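Long-range contacts in serine repeat antigen 5 (Plasmodium falciparum, PDB 6X42), which is a pseudo-zymogen with the fold of a papain-family cysteine protease, and may not act as an ordinary protease in the malaria parasite: residues S40-E45 with L62-C67; T161-E166 with H272-F277; N171-V176 with D259-T264; V189-K194 with V221-Y226. All blocks are in the same frame, centred on the assembly; numbering follows the deposited sequence.

Contact 1 of 4, residues S40-E45 with L62-C67; sequences SNLQVE and LETIRC
Leu42, in the loop ahead of helix 53-68, presses its branched end against Glu63, Thr64 and Cys67 in the C-terminal half of that helix, the long central helix of the papain-like fold. The apolar part of the contact rests on this one leucine. Leu42 CD1 is the methyl that touches all three helix residues, 4.0 Å from both Glu63 CB and Thr64 CG2 and 4.1 Å from Cys67 SG, and so spans a full turn of the helix. Leu42 CD2 lies alongside, also 4.0 Å from Glu63 CB. Thr64 shares its two branches between unlike neighbours. With OG1 set between the backbone N and the carbonyl carbon (chi1 69°), CG2 is left to meet the leucine, while OG1 bonds to Ser188 and to the carbonyl of Lys186. A covalent tie adds to this packing, since Cys67 forms a disulfide with Cys38 just upstream of the loop.

The polar part joins two acids. Glu45 OE2 and Glu63 OE2 lie 4.5 Å apart, a like-charge approach that Lys59, salt-bridged to both, probably makes tolerable; Lys75 is a second cationic partner of Glu45. One water spans the two carboxylates, spending both its hydrogens, one on Glu45 OE2 at 2.8 Å and the other on Glu63 OE1 at 2.7 Å.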
loop_
_atom_site.group_PDB
_atom_site.type_symbol
_atom_site.label_atom_id
_atom_site.label_comp_id
_atom_site.label_asym_id
_atom_site.label_seq_id
_atom_site.Cartn_x
_atom_site.Cartn_y
_atom_site.Cartn_z
ATOM N N SER A 40 2.206 -2.801 13.677
ATOM C CA SER A 40 1.777 -1.624 14.422
ATOM C C SER A 40 2.918 -0.664 14.692
ATOM O O SER A 40 2.676 0.483 15.075
ATOM C CB SER A 40 1.188 -2.031 15.768
ATOM O OG SER A 40 0.267 -3.077 15.576
ATOM N N ASN A 41 4.152 -1.117 14.528
ATOM C CA ASN A 41 5.326 -0.294 14.756
ATOM C C ASN A 41 5.859 0.348 13.486
ATOM O O ASN A 41 6.907 1.001 13.526
ATOM C CB ASN A 41 6.350 -1.152 15.473
ATOM C CG ASN A 41 6.056 -1.232 16.958
ATOM O OD1 ASN A 41 6.413 -0.334 17.715
ATOM N ND2 ASN A 41 5.237 -2.203 17.342
ATOM N N LEU A 42 5.138 0.230 12.377
ATOM C CA LEU A 42 5.457 0.970 11.155
ATOM C C LEU A 42 4.678 2.285 11.192
ATOM O O LEU A 42 3.486 2.328 10.875
ATOM C CB LEU A 42 5.074 0.137 9.938
ATOM C CG LEU A 42 5.829 -1.182 9.733
ATOM C CD1 LEU A 42 5.116 -2.077 8.695
ATOM C CD2 LEU A 42 7.262 -0.898 9.311
ATOM N N GLN A 43 5.330 3.363 11.607
ATOM C CA GLN A 43 4.607 4.600 11.834
ATOM C C GLN A 43 4.210 5.225 10.503
ATOM O O GLN A 43 4.858 5.018 9.477
ATOM C CB GLN A 43 5.450 5.571 12.648
ATOM C CG GLN A 43 5.720 5.084 14.080
ATOM C CD GLN A 43 4.435 4.659 14.826
ATOM O OE1 GLN A 43 3.580 5.487 15.166
ATOM N NE2 GLN A 43 4.310 3.355 15.088
ATOM N N VAL A 44 3.132 6.011 10.541
ATOM C CA VAL A 44 2.667 6.741 9.372
ATOM C C VAL A 44 3.719 7.750 8.927
ATOM O O VAL A 44 4.391 8.389 9.749
ATOM C CB VAL A 44 1.339 7.430 9.732
ATOM C CG1 VAL A 44 0.896 8.430 8.665
ATOM C CG2 VAL A 44 0.261 6.377 9.963
ATOM N N GLU A 45 3.869 7.885 7.613
ATOM C CA GLU A 45 4.803 8.812 6.984
ATOM C C GLU A 45 4.054 9.933 6.267
ATOM O O GLU A 45 2.845 9.875 6.071
ATOM C CB GLU A 45 5.754 8.058 6.051
ATOM C CG GLU A 45 6.571 7.020 6.826
ATOM C CD GLU A 45 7.632 6.318 6.010
ATOM O OE1 GLU A 45 8.369 6.996 5.283
ATOM O OE2 GLU A 45 7.759 5.089 6.117
ATOM N N LEU A 62 6.020 -3.991 1.026
ATOM C CA LEU A 62 7.212 -4.783 1.320
ATOM C C LEU A 62 7.539 -4.789 2.811
ATOM O O LEU A 62 7.986 -5.816 3.343
ATOM C CB LEU A 62 8.412 -4.285 0.518
ATOM C CG LEU A 62 8.453 -4.562 -0.969
ATOM C CD1 LEU A 62 9.793 -4.090 -1.534
ATOM C CD2 LEU A 62 8.262 -6.059 -1.237
ATOM N N GLU A 63 7.346 -3.656 3.500
ATOM C CA GLU A 63 7.583 -3.611 4.950
ATOM C C GLU A 63 6.656 -4.580 5.701
ATOM O O GLU A 63 7.091 -5.258 6.640
ATOM C CB GLU A 63 7.439 -2.181 5.491
ATOM C CG GLU A 63 8.551 -1.252 4.979
ATOM C CD GLU A 63 8.209 0.237 5.032
ATOM O OE1 GLU A 63 7.082 0.590 5.470
ATOM O OE2 GLU A 63 9.079 1.060 4.636
ATOM N N THR A 64 5.379 -4.683 5.300
ATOM C CA THR A 64 4.503 -5.626 6.005
ATOM C C THR A 64 4.859 -7.062 5.656
ATOM O O THR A 64 4.779 -7.941 6.515
ATOM C CB THR A 64 3.001 -5.342 5.811
ATOM O OG1 THR A 64 2.566 -5.609 4.467
ATOM C CG2 THR A 64 2.645 -3.899 6.164
ATOM N N ILE A 65 5.243 -7.319 4.398
ATOM C CA ILE A 65 5.696 -8.655 4.038
ATOM C C ILE A 65 6.896 -9.041 4.892
ATOM O O ILE A 65 6.974 -10.168 5.400
ATOM C CB ILE A 65 6.004 -8.741 2.530
ATOM C CG1 ILE A 65 4.711 -8.709 1.708
ATOM C CG2 ILE A 65 6.836 -9.978 2.236
ATOM C CD1 ILE A 65 4.894 -8.443 0.226
ATOM N N ARG A 66 7.849 -8.113 5.069
ATOM C CA ARG A 66 9.005 -8.373 5.930
ATOM C C ARG A 66 8.578 -8.650 7.368
ATOM O O ARG A 66 9.088 -9.579 8.002
ATOM C CB ARG A 66 9.987 -7.208 5.833
ATOM C CG ARG A 66 10.800 -7.220 4.527
ATOM C CD ARG A 66 11.735 -6.019 4.389
ATOM N NE ARG A 66 12.628 -5.927 5.540
ATOM C CZ ARG A 66 13.736 -6.648 5.694
ATOM N NH1 ARG A 66 14.120 -7.496 4.748
ATOM N NH2 ARG A 66 14.455 -6.530 6.798
ATOM N N CYS A 67 7.602 -7.899 7.882
ATOM C CA CYS A 67 7.073 -8.180 9.214
ATOM C C CYS A 67 6.484 -9.586 9.290
ATOM O O CYS A 67 6.727 -10.323 10.254
ATOM C CB CYS A 67 5.993 -7.164 9.586
ATOM S SG CYS A 67 6.551 -5.577 10.231
HETATM O O HOH W 1 5.964 3.009 5.550
#

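Contact 2 of 4, residues T161-E166 with H272-F277; sequences TAYESE and HSVVIF. With CA (calcium ion), chain C.
Thr161 and Tyr163 each exchange a reciprocal pair of backbone bonds with the antiparallel strand 273-277. Thr161 N gives to Ile276 O and Ile276 N returns to Thr161 O at 2.9 Å; Tyr163 N and O pair in the same way with Val274. Between these pairs Ala162 faces Val275, with Ala162 CB 4.0 Å from Val275 CG2, and Ala162 CA makes a CA-H...O contact with Val274 O. Tyr163 CB, on the other face, meets Val274 CG2. Two hydroxyls find partners close by, Thr161 OG1 at Asn278 and Ser165 OG at Ile271 O.

Beyond the regular pairing His272 O takes two donors. Ser165 N reaches it at 2.9 Å from well above the carbonyl plane, 39° out of it, and a water gives it a second bond. That water also accepts from Glu166 N and donates to Glu166 OE2, and it sits 3.5 Å above the middle of the His272 ring. Both ring nitrogens are engaged in the ring plane: His272 ND1 bonds Ser273 OG at 2.9 Å, and NE2 bonds a second water, itself a ligand of the calcium ion. Glu166 grips the metal with both oxygens, OE2 at 2.6 Å, and Asp215 also binds it. In the sheet of this papain-like fold, strand 160-164 thus pairs with strand 273-280, which also pairs with 189-193, and a calcium site bound by Glu166 lies at the end of the pair.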
loop_
_atom_site.group_PDB
_atom_site.type_symbol
_atom_site.label_atom_id
_atom_site.label_comp_id
_atom_site.label_asym_id
_atom_site.label_seq_id
_atom_site.Cartn_x
_atom_site.Cartn_y
_atom_site.Cartn_z
ATOM N N THR A 161 0.566 -8.795 -9.121
ATOM C CA THR A 161 -0.762 -9.151 -9.591
ATOM C C THR A 161 -1.694 -8.006 -9.227
ATOM O O THR A 161 -1.641 -7.513 -8.098
ATOM C CB THR A 161 -1.226 -10.449 -8.930
ATOM O OG1 THR A 161 -0.256 -11.483 -9.183
ATOM C CG2 THR A 161 -2.569 -10.869 -9.484
ATOM N N ALA A 162 -2.504 -7.565 -10.181
ATOM C CA ALA A 162 -3.413 -6.445 -9.991
ATOM C C ALA A 162 -4.846 -6.872 -10.265
ATOM O O ALA A 162 -5.098 -7.656 -11.179
ATOM C CB ALA A 162 -3.063 -5.267 -10.906
ATOM N N TYR A 163 -5.785 -6.357 -9.473
ATOM C CA TYR A 163 -7.213 -6.610 -9.621
ATOM C C TYR A 163 -7.944 -5.272 -9.622
ATOM O O TYR A 163 -7.630 -4.392 -8.816
ATOM C CB TYR A 163 -7.734 -7.449 -8.451
ATOM C CG TYR A 163 -7.034 -8.768 -8.237
ATOM C CD1 TYR A 163 -5.951 -8.866 -7.389
ATOM C CD2 TYR A 163 -7.468 -9.917 -8.875
ATOM C CE1 TYR A 163 -5.297 -10.055 -7.175
ATOM C CE2 TYR A 163 -6.816 -11.130 -8.673
ATOM C CZ TYR A 163 -5.725 -11.183 -7.810
ATOM O OH TYR A 163 -5.065 -12.378 -7.572
ATOM N N GLU A 164 -8.931 -5.126 -10.501
ATOM C CA GLU A 164 -9.696 -3.885 -10.638
ATOM C C GLU A 164 -11.132 -4.102 -10.191
ATOM O O GLU A 164 -11.773 -5.063 -10.621
ATOM C CB GLU A 164 -9.705 -3.386 -12.077
ATOM C CG GLU A 164 -8.333 -3.001 -12.572
ATOM C CD GLU A 164 -7.516 -4.178 -13.032
ATOM O OE1 GLU A 164 -8.081 -5.006 -13.778
ATOM O OE2 GLU A 164 -6.309 -4.260 -12.680
ATOM N N SER A 165 -11.650 -3.198 -9.360
ATOM C CA SER A 165 -13.026 -3.359 -8.909
ATOM C C SER A 165 -14.023 -3.315 -10.070
ATOM O O SER A 165 -15.063 -3.979 -10.022
ATOM C CB SER A 165 -13.344 -2.299 -7.859
ATOM O OG SER A 165 -13.233 -0.996 -8.392
ATOM N N GLU A 166 -13.741 -2.536 -11.111
ATOM C CA GLU A 166 -14.646 -2.480 -12.256
ATOM C C GLU A 166 -14.778 -3.844 -12.913
ATOM O O GLU A 166 -15.857 -4.191 -13.397
ATOM C CB GLU A 166 -14.161 -1.439 -13.272
ATOM C CG GLU A 166 -14.517 0.044 -12.951
ATOM C CD GLU A 166 -13.637 1.103 -13.662
ATOM O OE1 GLU A 166 -14.135 1.639 -14.667
ATOM O OE2 GLU A 166 -12.588 1.558 -13.214
ATOM N N HIS A 272 -10.370 1.615 -6.520
ATOM C CA HIS A 272 -10.275 1.386 -7.955
ATOM C C HIS A 272 -9.653 0.033 -8.265
ATOM O O HIS A 272 -10.122 -0.703 -9.150
ATOM C CB HIS A 272 -9.453 2.519 -8.580
ATOM C CG HIS A 272 -9.245 2.353 -10.044
ATOM N ND1 HIS A 272 -8.218 1.593 -10.565
ATOM C CD2 HIS A 272 -9.968 2.798 -11.098
ATOM C CE1 HIS A 272 -8.325 1.577 -11.883
ATOM N NE2 HIS A 272 -9.371 2.312 -12.231
ATOM N N SER A 273 -8.573 -0.293 -7.576
ATOM C CA SER A 273 -7.773 -1.455 -7.889
ATOM C C SER A 273 -6.865 -1.739 -6.711
ATOM O O SER A 273 -6.612 -0.872 -5.867
ATOM C CB SER A 273 -6.979 -1.238 -9.178
ATOM O OG SER A 273 -6.279 -0.014 -9.176
ATOM N N VAL A 274 -6.366 -2.971 -6.679
ATOM C CA VAL A 274 -5.359 -3.377 -5.715
ATOM C C VAL A 274 -4.214 -4.068 -6.438
ATOM O O VAL A 274 -4.407 -4.691 -7.487
ATOM C CB VAL A 274 -5.940 -4.275 -4.604
ATOM C CG1 VAL A 274 -6.987 -3.540 -3.757
ATOM C CG2 VAL A 274 -6.539 -5.542 -5.139
ATOM N N VAL A 275 -3.036 -4.004 -5.825
ATOM C CA VAL A 275 -1.824 -4.639 -6.322
ATOM C C VAL A 275 -1.157 -5.389 -5.180
ATOM O O VAL A 275 -1.057 -4.880 -4.055
ATOM C CB VAL A 275 -0.847 -3.619 -6.948
ATOM C CG1 VAL A 275 0.411 -4.293 -7.461
ATOM C CG2 VAL A 275 -1.512 -2.850 -8.055
ATOM N N ILE A 276 -0.686 -6.596 -5.480
ATOM C CA ILE A 276 0.138 -7.385 -4.571
ATOM C C ILE A 276 1.460 -7.710 -5.255
ATOM O O ILE A 276 1.531 -7.846 -6.481
ATOM C CB ILE A 276 -0.538 -8.670 -4.058
ATOM C CG1 ILE A 276 -0.819 -9.638 -5.180
ATOM C CG2 ILE A 276 -1.833 -8.329 -3.347
ATOM C CD1 ILE A 276 -1.244 -11.008 -4.691
ATOM N N PHE A 277 2.522 -7.759 -4.452
ATOM C CA PHE A 277 3.842 -8.136 -4.928
ATOM C C PHE A 277 4.086 -9.611 -4.650
ATOM O O PHE A 277 3.776 -10.104 -3.556
ATOM C CB PHE A 277 4.909 -7.299 -4.251
ATOM C CG PHE A 277 4.941 -5.840 -4.675
ATOM C CD1 PHE A 277 4.361 -5.391 -5.855
ATOM C CD2 PHE A 277 5.608 -4.910 -3.883
ATOM C CE1 PHE A 277 4.440 -4.050 -6.213
ATOM C CE2 PHE A 277 5.691 -3.567 -4.255
ATOM C CZ PHE A 277 5.121 -3.150 -5.416
HETATM CA CA CA C . -12.318 2.960 -15.349
HETATM O O HOH W 2 -11.538 -0.468 -11.533
HETATM O O HOH W 3 -10.148 2.056 -14.990
HETATM O O HOH W 4 -12.728 1.673 -17.273
#

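Contact 3 of 4, residues N171-V176 with D259-T264; sequences NMDAFV and DMYGPT
Tyr261, in the loop that leaves strand 255-259, lays its side chain against the first turns of helix 172-186, joining the helix to that loop in the papain-like fold. The loop opens with an Asx turn, in which Asp259 OD1 receives Tyr261 N at 3.0 Å on its anti side; a further bond from Gly262 N, at 2.9 Å from above the carboxylate plane, extends it to an Asx motif. The other oxygen, OD2, bonds Tyr229 OH, so both ends of this buried carboxylate are engaged.

Across the contact the tyrosine runs alongside two helix residues one turn apart, both on the same side of its ring plane. Met172 CB comes within 3.6 Å of Tyr261 CE1, and Val176 CG2 lies 3.9 Å from CZ. Tyr261 OH donates to Asp173 OD1 at 2.6 Å, the carboxylate standing almost upright to the ring at 83°; because Asp173 has two conformers, this bond may not hold all the time. Val176 divides its branches. CG1, anti to the backbone N (chi1 167°), turns to Met260, whose extended chain also packs on Trp240 and Ser238 of strand 236-243. The valine and methionine side chains meet at about a right angle, with Val176 CG1 3.7 Å from Met260 SD.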
loop_
_atom_site.group_PDB
_atom_site.type_symbol
_atom_site.label_atom_id
_atom_site.label_comp_id
_atom_site.label_asym_id
_atom_site.label_seq_id
_atom_site.Cartn_x
_atom_site.Cartn_y
_atom_site.Cartn_z
ATOM N N ASN A 171 -19.229 -9.263 -9.116
ATOM C CA ASN A 171 -18.717 -10.291 -8.231
ATOM C C ASN A 171 -17.847 -9.642 -7.157
ATOM O O ASN A 171 -16.701 -10.034 -6.927
ATOM C CB ASN A 171 -17.954 -11.339 -9.036
ATOM C CG ASN A 171 -17.667 -12.576 -8.233
ATOM O OD1 ASN A 171 -18.235 -12.782 -7.155
ATOM N ND2 ASN A 171 -16.778 -13.411 -8.746
ATOM N N MET A 172 -18.399 -8.640 -6.467
ATOM C CA MET A 172 -17.600 -7.914 -5.476
ATOM C C MET A 172 -17.257 -8.759 -4.259
ATOM O O MET A 172 -16.263 -8.468 -3.586
ATOM C CB MET A 172 -18.253 -6.589 -5.078
ATOM C CG MET A 172 -18.136 -5.550 -6.188
ATOM S SD MET A 172 -16.405 -4.991 -6.437
ATOM C CE MET A 172 -16.075 -4.138 -4.919
ATOM N N ASP A 173 -18.046 -9.795 -3.962
ATOM C CA ASP A 173 -17.695 -10.677 -2.855
ATOM C C ASP A 173 -16.340 -11.333 -3.087
ATOM O O ASP A 173 -15.562 -11.509 -2.144
ATOM C CB ASP A 173 -18.771 -11.751 -2.669
ATOM C CG ASP A 173 -20.021 -11.222 -2.003
ATOM O OD1 ASP A 173 -20.048 -10.043 -1.597
ATOM O OD2 ASP A 173 -20.994 -12.001 -1.886
ATOM N N ALA A 174 -16.037 -11.691 -4.340
ATOM C CA ALA A 174 -14.750 -12.302 -4.650
ATOM C C ALA A 174 -13.623 -11.284 -4.529
ATOM O O ALA A 174 -12.547 -11.610 -4.023
ATOM C CB ALA A 174 -14.791 -12.927 -6.046
ATOM N N PHE A 175 -13.864 -10.042 -4.959
ATOM C CA PHE A 175 -12.869 -8.977 -4.807
ATOM C C PHE A 175 -12.528 -8.775 -3.337
ATOM O O PHE A 175 -11.352 -8.720 -2.960
ATOM C CB PHE A 175 -13.459 -7.707 -5.431
ATOM C CG PHE A 175 -12.519 -6.525 -5.527
ATOM C CD1 PHE A 175 -11.495 -6.479 -6.455
ATOM C CD2 PHE A 175 -12.716 -5.410 -4.726
ATOM C CE1 PHE A 175 -10.677 -5.372 -6.569
ATOM C CE2 PHE A 175 -11.899 -4.292 -4.832
ATOM C CZ PHE A 175 -10.876 -4.271 -5.766
ATOM N N VAL A 176 -13.554 -8.716 -2.485
ATOM C CA VAL A 176 -13.359 -8.572 -1.046
ATOM C C VAL A 176 -12.561 -9.745 -0.483
ATOM O O VAL A 176 -11.613 -9.560 0.298
ATOM C CB VAL A 176 -14.726 -8.415 -0.353
ATOM C CG1 VAL A 176 -14.599 -8.583 1.159
ATOM C CG2 VAL A 176 -15.346 -7.076 -0.705
ATOM N N ASP A 259 -16.465 2.289 3.820
ATOM C CA ASP A 259 -17.387 1.195 3.523
ATOM C C ASP A 259 -16.916 0.436 2.287
ATOM O O ASP A 259 -16.571 1.026 1.258
ATOM C CB ASP A 259 -18.785 1.788 3.311
ATOM C CG ASP A 259 -19.882 0.738 3.329
ATOM O OD1 ASP A 259 -19.956 -0.010 2.336
ATOM O OD2 ASP A 259 -20.630 0.646 4.331
ATOM N N MET A 260 -16.898 -0.893 2.395
ATOM C CA MET A 260 -16.349 -1.717 1.330
ATOM C C MET A 260 -17.165 -1.638 0.043
ATOM O O MET A 260 -16.626 -1.790 -1.059
ATOM C CB MET A 260 -16.401 -3.171 1.757
ATOM C CG MET A 260 -15.314 -3.591 2.681
ATOM S SD MET A 260 -15.414 -5.395 2.900
ATOM C CE MET A 260 -14.288 -5.514 4.305
ATOM N N TYR A 261 -18.467 -1.475 0.160
ATOM C CA TYR A 261 -19.325 -1.510 -1.016
ATOM C C TYR A 261 -19.794 -0.122 -1.422
ATOM O O TYR A 261 -19.990 0.132 -2.611
ATOM C CB TYR A 261 -20.492 -2.498 -0.807
ATOM C CG TYR A 261 -20.057 -3.978 -0.728
ATOM C CD1 TYR A 261 -19.991 -4.795 -1.873
ATOM C CD2 TYR A 261 -19.715 -4.548 0.483
ATOM C CE1 TYR A 261 -19.600 -6.144 -1.784
ATOM C CE2 TYR A 261 -19.315 -5.879 0.579
ATOM C CZ TYR A 261 -19.271 -6.681 -0.547
ATOM O OH TYR A 261 -18.877 -8.017 -0.436
ATOM N N GLY A 262 -19.927 0.795 -0.472
ATOM C CA GLY A 262 -20.380 2.132 -0.744
ATOM C C GLY A 262 -21.859 2.198 -1.073
ATOM O O GLY A 262 -22.588 1.198 -1.003
ATOM N N PRO A 263 -22.332 3.393 -1.437
ATOM C CA PRO A 263 -23.743 3.550 -1.797
ATOM C C PRO A 263 -24.139 2.656 -2.960
ATOM O O PRO A 263 -23.353 2.384 -3.869
ATOM C CB PRO A 263 -23.850 5.030 -2.181
ATOM C CG PRO A 263 -22.705 5.691 -1.525
ATOM C CD PRO A 263 -21.618 4.681 -1.422
ATOM N N THR A 264 -25.395 2.213 -2.930
ATOM C CA THR A 264 -25.855 1.250 -3.924
ATOM C C THR A 264 -25.863 1.846 -5.325
ATOM O O THR A 264 -25.660 1.120 -6.304
ATOM C CB THR A 264 -27.236 0.738 -3.537
ATOM O OG1 THR A 264 -28.154 1.834 -3.510
ATOM C CG2 THR A 264 -27.192 0.104 -2.172
#

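Contact 4 of 4, residues V189-K194 with V221-Y226; sequences VIAYIK and VNIVGY
Val189 and Ala191 pair with Ile223 and Val221 in a buried antiparallel contact near the centre of the chain, where strand 189-193 joins strand 219-230 in the sheet of the papain-like fold. The short strands are far from straight partners, their directions 128° apart, and the bonding changes along the pair. At Ala191 it is tight: Val221 N reaches Ala191 O at 2.8 Å, and Ala191 N returns to Val221 O at 2.9 Å, this time from above the carbonyl plane. At Val189 it is looser. Val189 N donates to Ile223 O at 3.1 Å, but the return from Ile223 N to Val189 O is weak.

The side chains of Val189, Ala191, Val221 and Ile223 share one face. Val189 CG2 lies beside Ile223 CB at 3.8 Å, the two chains pointing the same way toward helix 172-186. Ala191 CB meets both CG1 and CD1 of Ile223. Farther along, Ile193 crosses Val221 at about a right angle, its CD1 against Val221 CG1.

On the other face Asn222 brings a polar group beside the apolar Ile190. Its amide nitrogen binds Ala57 O of helix 53-68, tying helix to sheet, and also turns back to the strand pair. Val189 O thus accepts both the weak bond from Ile223 N and one from Asn222 ND2 at 3.2 Å, the latter from 50° above the carbonyl plane.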
loop_
_atom_site.group_PDB
_atom_site.type_symbol
_atom_site.label_atom_id
_atom_site.label_comp_id
_atom_site.label_asym_id
_atom_site.label_seq_id
_atom_site.Cartn_x
_atom_site.Cartn_y
_atom_site.Cartn_z
ATOM N N VAL A 189 -2.371 -4.838 1.233
ATOM C CA VAL A 189 -2.250 -4.716 -0.212
ATOM C C VAL A 189 -2.016 -3.247 -0.537
ATOM O O VAL A 189 -2.276 -2.357 0.278
ATOM C CB VAL A 189 -3.478 -5.247 -0.984
ATOM C CG1 VAL A 189 -3.727 -6.705 -0.674
ATOM C CG2 VAL A 189 -4.720 -4.386 -0.709
ATOM N N ILE A 190 -1.515 -2.992 -1.744
ATOM C CA ILE A 190 -1.512 -1.660 -2.326
ATOM C C ILE A 190 -2.892 -1.433 -2.922
ATOM O O ILE A 190 -3.439 -2.338 -3.562
ATOM C CB ILE A 190 -0.421 -1.563 -3.405
ATOM C CG1 ILE A 190 0.960 -1.924 -2.857
ATOM C CG2 ILE A 190 -0.447 -0.167 -4.034
ATOM C CD1 ILE A 190 1.960 -2.273 -3.966
ATOM N N ALA A 191 -3.468 -0.254 -2.709
ATOM C CA ALA A 191 -4.755 0.074 -3.315
ATOM C C ALA A 191 -4.670 1.425 -3.993
ATOM O O ALA A 191 -3.986 2.331 -3.496
ATOM C CB ALA A 191 -5.898 0.090 -2.285
ATOM N N TYR A 192 -5.386 1.596 -5.091
ATOM C CA TYR A 192 -5.434 2.879 -5.821
ATOM C C TYR A 192 -6.785 3.529 -5.596
ATOM O O TYR A 192 -7.753 2.839 -5.656
ATOM C CB TYR A 192 -5.135 2.738 -7.314
ATOM C CG TYR A 192 -3.718 3.149 -7.610
ATOM C CD1 TYR A 192 -2.706 2.213 -7.683
ATOM C CD2 TYR A 192 -3.372 4.486 -7.701
ATOM C CE1 TYR A 192 -1.394 2.590 -7.900
ATOM C CE2 TYR A 192 -2.063 4.882 -7.913
ATOM C CZ TYR A 192 -1.071 3.928 -8.020
ATOM O OH TYR A 192 0.223 4.302 -8.228
ATOM N N ILE A 193 -6.783 4.811 -5.289
ATOM C CA ILE A 193 -7.958 5.651 -5.145
ATOM C C ILE A 193 -7.729 6.942 -5.924
ATOM O O ILE A 193 -6.625 7.248 -6.365
ATOM C CB ILE A 193 -8.276 5.964 -3.662
ATOM C CG1 ILE A 193 -7.163 6.793 -2.999
ATOM C CG2 ILE A 193 -8.487 4.664 -2.893
ATOM C CD1 ILE A 193 -7.566 7.333 -1.622
ATOM N N LYS A 194 -8.794 7.720 -6.085
ATOM C CA LYS A 194 -8.669 9.083 -6.590
ATOM C C LYS A 194 -8.540 10.003 -5.380
ATOM O O LYS A 194 -9.419 10.019 -4.509
ATOM C CB LYS A 194 -9.843 9.473 -7.492
ATOM C CG LYS A 194 -9.474 10.598 -8.469
ATOM C CD LYS A 194 -10.540 10.836 -9.522
ATOM C CE LYS A 194 -10.023 11.699 -10.654
ATOM N NZ LYS A 194 -11.108 11.961 -11.638
ATOM N N VAL A 221 -2.547 4.029 -1.752
ATOM C CA VAL A 221 -2.708 3.859 -0.319
ATOM C C VAL A 221 -2.542 2.368 -0.020
ATOM O O VAL A 221 -2.196 1.594 -0.903
ATOM C CB VAL A 221 -4.064 4.402 0.169
ATOM C CG1 VAL A 221 -4.137 5.913 -0.026
ATOM C CG2 VAL A 221 -5.217 3.704 -0.551
ATOM N N ASN A 222 -2.747 1.956 1.236
ATOM C CA ASN A 222 -2.706 0.532 1.562
ATOM C C ASN A 222 -3.971 0.155 2.307
ATOM O O ASN A 222 -4.379 0.848 3.241
ATOM C CB ASN A 222 -1.495 0.178 2.423
ATOM C CG ASN A 222 -0.185 0.470 1.726
ATOM O OD1 ASN A 222 0.400 1.541 1.907
ATOM N ND2 ASN A 222 0.265 -0.468 0.888
ATOM N N ILE A 223 -4.560 -0.981 1.942
ATOM C CA ILE A 223 -5.570 -1.605 2.791
ATOM C C ILE A 223 -4.836 -2.487 3.782
ATOM O O ILE A 223 -4.003 -3.317 3.390
ATOM C CB ILE A 223 -6.607 -2.383 1.973
ATOM C CG1 ILE A 223 -7.401 -1.439 1.075
ATOM C CG2 ILE A 223 -7.535 -3.151 2.912
ATOM C CD1 ILE A 223 -8.273 -2.158 0.051
ATOM N N VAL A 224 -5.103 -2.268 5.069
ATOM C CA VAL A 224 -4.357 -2.902 6.151
ATOM C C VAL A 224 -5.224 -3.693 7.107
ATOM O O VAL A 224 -4.685 -4.331 8.019
ATOM C CB VAL A 224 -3.487 -1.879 6.914
ATOM C CG1 VAL A 224 -2.583 -1.141 5.945
ATOM C CG2 VAL A 224 -4.329 -0.899 7.734
ATOM N N GLY A 225 -6.534 -3.644 6.953
ATOM C CA GLY A 225 -7.435 -4.339 7.851
ATOM C C GLY A 225 -8.857 -4.098 7.396
ATOM O O GLY A 225 -9.105 -3.526 6.325
ATOM N N TYR A 226 -9.794 -4.553 8.224
ATOM C CA TYR A 226 -11.202 -4.567 7.848
ATOM C C TYR A 226 -12.026 -5.018 9.050
ATOM O O TYR A 226 -11.511 -5.602 10.012
ATOM C CB TYR A 226 -11.482 -5.499 6.659
ATOM C CG TYR A 226 -10.836 -6.856 6.793
ATOM C CD1 TYR A 226 -9.613 -7.118 6.186
ATOM C CD2 TYR A 226 -11.445 -7.878 7.523
ATOM C CE1 TYR A 226 -9.009 -8.350 6.304
ATOM C CE2 TYR A 226 -10.857 -9.110 7.625
ATOM C CZ TYR A 226 -9.629 -9.332 7.019
ATOM O OH TYR A 226 -8.985 -10.538 7.118
#

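In the fold
Contacts 2 and 4 belong to one sheet. Strands 273-280 and 189-193 are neighbours in it, and Val275 N lies 2.8 Å from Ile190 O, a probable hydrogen bond between the two contacts. Contact 4 is wholly buried, whereas contact 2 runs outward to calcium and water. Contact 3 is the farthest of the four from the chain centre and relies on side chains; it touches contact 2 through Phe175 and Met172, and contact 4 through Met260 on Tyr226. Contact 1, buried on the central helix, combines apolar packing with water-bridged acids; it lies across the chain centre from contacts 2 and 3, yet Leu62 meets Phe277 of contact 2.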